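Local coordinates for protein LIP (Serratia marcescens, PDB 4A1R) that is a membrane-bound TssJ-family lipoprotein of the type VI secretion system that probably helps anchor the secretion machinery at the outer membrane, at residues R34-R39 against N54-V59. Sequence-based numbering, arbitrary orientation. Where two conformers were deposited one is given.
Sequences RVLLLR and NDAKSV
R34 starts out with CG beside its backbone N and opposite the carbonyl carbon (chi1 -58°), runs on extended through chi2, then bends at chi3 (61°), and that bend brings the guanidinium to A56 of the helix. L36, two residues further along the same strand, has nearly the same first torsion, chi1 -66°, and its CD2 branch extends to the same methyl. A56 CB therefore meets two groups of different character. NH2 of R34 approaches it at 3.6 Å, with the guanidinium plane oblique to the methyl. CD2 of L36 touches A56 CB more loosely, at 4.4 Å, in plain apolar contact.

Between R34 and A56 the polar link is a single water. It accepts a hydrogen bond from A56 N, 3.0 Å from the water oxygen. R34 NH2 gives the same water oxygen a weak bond at 2.9 Å. This amide lies just before an irregularity: the helix is kinked, and the N atoms of K57 and S58 lack bonds to the preceding turn, while V59 N resumes the pattern on D55 O at 3.3 Å. The firmer tie of R34 to helix 49-60 is direct, because its NH1 donates to the carbonyl O of L52.

In the fold, helix 49-60 lies across the outer side of the antiparallel sheet of a beta-sandwich, and L60, its last residue, packs on L36 and L38. Strand 31-38 runs inside that sheet, between strands 64-72 and 91-96, where L36 also touches L64 and I95.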
ATOM      1  N   ARG A  34      -2.237  -3.314  -5.194  1.00 19.13           N
ATOM      2  CA  ARG A  34      -2.186  -4.344  -4.154  1.00 19.78           C
ATOM      3  C   ARG A  34      -1.699  -3.777  -2.831  1.00 22.28           C
ATOM      4  O   ARG A  34      -0.864  -2.885  -2.802  1.00 20.56           O
ATOM      5  CB  ARG A  34      -1.331  -5.514  -4.625  1.00 19.78           C
ATOM      6  CG  ARG A  34      -1.840  -6.135  -5.934  1.00 24.77           C
ATOM      7  CD  ARG A  34      -0.918  -7.250  -6.378  1.00 23.77           C
ATOM      8  NE  ARG A  34      -0.852  -8.314  -5.383  1.00 30.85           N
ATOM      9  CZ  ARG A  34       0.033  -9.308  -5.384  1.00 37.78           C
ATOM     10  NH1 ARG A  34       0.977  -9.386  -6.318  1.00 38.38           N
ATOM     11  NH2 ARG A  34      -0.014 -10.228  -4.425  1.00 39.45           N
ATOM     12  N   VAL A  35      -2.227  -4.292  -1.729  1.00 20.26           N
ATOM     13  CA  VAL A  35      -1.851  -3.788  -0.417  1.00 20.52           C
ATOM     14  C   VAL A  35      -1.462  -5.014   0.356  1.00 24.48           C
ATOM     15  O   VAL A  35      -2.248  -5.963   0.441  1.00 23.76           O
ATOM     16  CB  VAL A  35      -2.997  -3.002   0.280  1.00 18.64           C
ATOM     17  CG1 VAL A  35      -2.623  -2.689   1.733  1.00 24.30           C
ATOM     18  CG2 VAL A  35      -3.306  -1.711  -0.451  1.00 22.46           C
ATOM     19  N   LEU A  36      -0.231  -5.018   0.877  1.00 19.49           N
ATOM     20  CA  LEU A  36       0.283  -6.183   1.543  1.00 22.02           C
ATOM     21  C   LEU A  36       0.628  -5.858   3.002  1.00 30.10           C
ATOM     22  O   LEU A  36       1.286  -4.862   3.291  1.00 25.39           O
ATOM     23  CB  LEU A  36       1.524  -6.728   0.802  1.00 19.45           C
ATOM     24  CG  LEU A  36       1.366  -7.320  -0.619  1.00 25.99           C
ATOM     25  CD1 LEU A  36       0.969  -6.282  -1.644  1.00 33.11           C
ATOM     26  CD2 LEU A  36       2.696  -7.908  -1.058  1.00 25.53           C
ATOM     27  N   LEU A  37       0.193  -6.715   3.922  1.00 26.54           N
ATOM     28  CA  LEU A  37       0.620  -6.578   5.292  1.00 25.05           C
ATOM     29  C   LEU A  37       1.905  -7.382   5.504  1.00 25.94           C
ATOM     30  O   LEU A  37       1.969  -8.590   5.199  1.00 28.93           O
ATOM     31  CB  LEU A  37      -0.506  -7.048   6.227  1.00 29.30           C
ATOM     32  CG  LEU A  37      -0.293  -6.757   7.702  1.00 31.18           C
ATOM     33  CD1 LEU A  37      -0.538  -5.273   7.971  1.00 30.99           C
ATOM     34  CD2 LEU A  37      -1.255  -7.620   8.507  1.00 37.52           C
ATOM     35  N   LEU A  38       2.933  -6.701   6.007  1.00 24.24           N
ATOM     36  CA  LEU A  38       4.269  -7.249   6.046  1.00 27.75           C
ATOM     37  C   LEU A  38       4.897  -7.237   7.438  1.00 31.53           C
ATOM     38  O   LEU A  38       4.792  -6.243   8.174  1.00 31.40           O
ATOM     39  CB  LEU A  38       5.206  -6.468   5.088  1.00 28.23           C
ATOM     40  CG  LEU A  38       4.792  -6.359   3.608  1.00 28.30           C
ATOM     41  CD1 LEU A  38       5.664  -5.297   2.922  1.00 31.82           C
ATOM     42  CD2 LEU A  38       4.861  -7.683   2.850  1.00 26.72           C
ATOM     43  N   ARG A  39       5.565  -8.349   7.745  1.00 36.70           N
ATOM     44  CA  ARG A  39       6.418  -8.502   8.924  1.00 42.48           C
ATOM     45  C   ARG A  39       7.648  -7.640   8.797  1.00 46.95           C
ATOM     46  O   ARG A  39       8.203  -7.185   9.800  1.00 36.55           O
ATOM     47  CB  ARG A  39       6.902  -9.939   9.048  1.00 45.54           C
ATOM     48  CG  ARG A  39       5.951 -10.871   9.758  1.00 52.39           C
ATOM     49  CD  ARG A  39       6.718 -12.014  10.402  1.00 58.18           C
ATOM     50  NE  ARG A  39       6.093 -13.295  10.105  1.00 79.09           N
ATOM     51  CZ  ARG A  39       5.103 -13.839  10.809  1.00 86.30           C
ATOM     52  NH1 ARG A  39       4.615 -13.222  11.876  1.00 72.43           N
ATOM     53  NH2 ARG A  39       4.597 -15.005  10.437  1.00 89.36           N
ATOM     54  N   ASN A  54       3.149 -12.470  -9.738  1.00 30.09           N
ATOM     55  CA  ASN A  54       2.732 -13.862  -9.953  1.00 36.99           C
ATOM     56  C   ASN A  54       2.649 -14.751  -8.713  1.00 44.23           C
ATOM     57  O   ASN A  54       1.808 -15.659  -8.658  1.00 35.43           O
ATOM     58  CB  ASN A  54       3.727 -14.510 -10.931  0.50 33.10           C
ATOM     59  CG  ASN A  54       3.352 -15.936 -11.309  0.50 33.33           C
ATOM     60  OD1 ASN A  54       4.143 -16.868 -11.148  0.50 28.37           O
ATOM     61  ND2 ASN A  54       2.142 -16.108 -11.821  0.50 32.52           N
ATOM     62  N   ASP A  55       3.491 -14.501  -7.715  1.00 41.00           N
ATOM     63  CA  ASP A  55       3.391 -15.274  -6.478  1.00 41.43           C
ATOM     64  C   ASP A  55       4.108 -14.614  -5.319  1.00 32.47           C
ATOM     65  O   ASP A  55       5.237 -14.985  -4.978  1.00 35.80           O
ATOM     66  CB  ASP A  55       3.872 -16.716  -6.680  1.00 48.41           C
ATOM     67  CG  ASP A  55       3.646 -17.589  -5.459  1.00 51.95           C
ATOM     68  OD1 ASP A  55       2.726 -17.300  -4.664  1.00 57.37           O
ATOM     69  OD2 ASP A  55       4.393 -18.573  -5.300  1.00 54.11           O
ATOM     70  N   ALA A  56       3.419 -13.665  -4.691  1.00 30.37           N
ATOM     71  CA  ALA A  56       3.995 -12.846  -3.646  1.00 30.78           C
ATOM     72  C   ALA A  56       4.421 -13.699  -2.443  1.00 34.59           C
ATOM     73  O   ALA A  56       5.525 -13.539  -1.941  1.00 31.00           O
ATOM     74  CB  ALA A  56       3.034 -11.728  -3.248  1.00 28.78           C
ATOM     75  N   LYS A  57       3.562 -14.631  -2.033  1.00 31.15           N
ATOM     76  CA  LYS A  57       3.847 -15.502  -0.866  1.00 44.01           C
ATOM     77  C   LYS A  57       5.149 -16.288  -1.017  1.00 40.94           C
ATOM     78  O   LYS A  57       5.924 -16.386  -0.070  1.00 46.62           O
ATOM     79  CB  LYS A  57       2.666 -16.450  -0.553  1.00 52.84           C
ATOM     80  CG  LYS A  57       2.382 -17.494  -1.628  1.00 56.59           C
ATOM     81  CD  LYS A  57       1.375 -18.539  -1.176  1.00 61.48           C
ATOM     82  CE  LYS A  57       1.538 -19.812  -1.985  1.00 66.15           C
ATOM     83  NZ  LYS A  57       0.905 -20.974  -1.309  1.00 62.96           N
ATOM     84  N   SER A  58       5.392 -16.819  -2.215  1.00 36.65           N
ATOM     85  CA  SER A  58       6.608 -17.552  -2.496  1.00 40.49           C
ATOM     86  C   SER A  58       7.828 -16.655  -2.346  1.00 45.42           C
ATOM     87  O   SER A  58       8.774 -16.998  -1.635  1.00 49.88           O
ATOM     88  CB  SER A  58       6.566 -18.168  -3.895  1.00 47.61           C
ATOM     89  OG  SER A  58       7.821 -18.728  -4.232  1.00 52.54           O
ATOM     90  N   VAL A  59       7.807 -15.493  -2.991  1.00 40.39           N
ATOM     91  CA  VAL A  59       8.973 -14.610  -2.931  1.00 35.73           C
ATOM     92  C   VAL A  59       9.101 -13.925  -1.562  1.00 41.11           C
ATOM     93  O   VAL A  59      10.207 -13.674  -1.116  1.00 38.37           O
ATOM     94  CB  VAL A  59       9.077 -13.633  -4.144  1.00 36.07           C
ATOM     95  CG1 VAL A  59       8.163 -12.425  -3.983  1.00 38.28           C
ATOM     96  CG2 VAL A  59      10.516 -13.176  -4.323  1.00 37.97           C
TER
HETATM   97  O   HOH W   1       0.987 -12.512  -5.949  1.00 35.78           O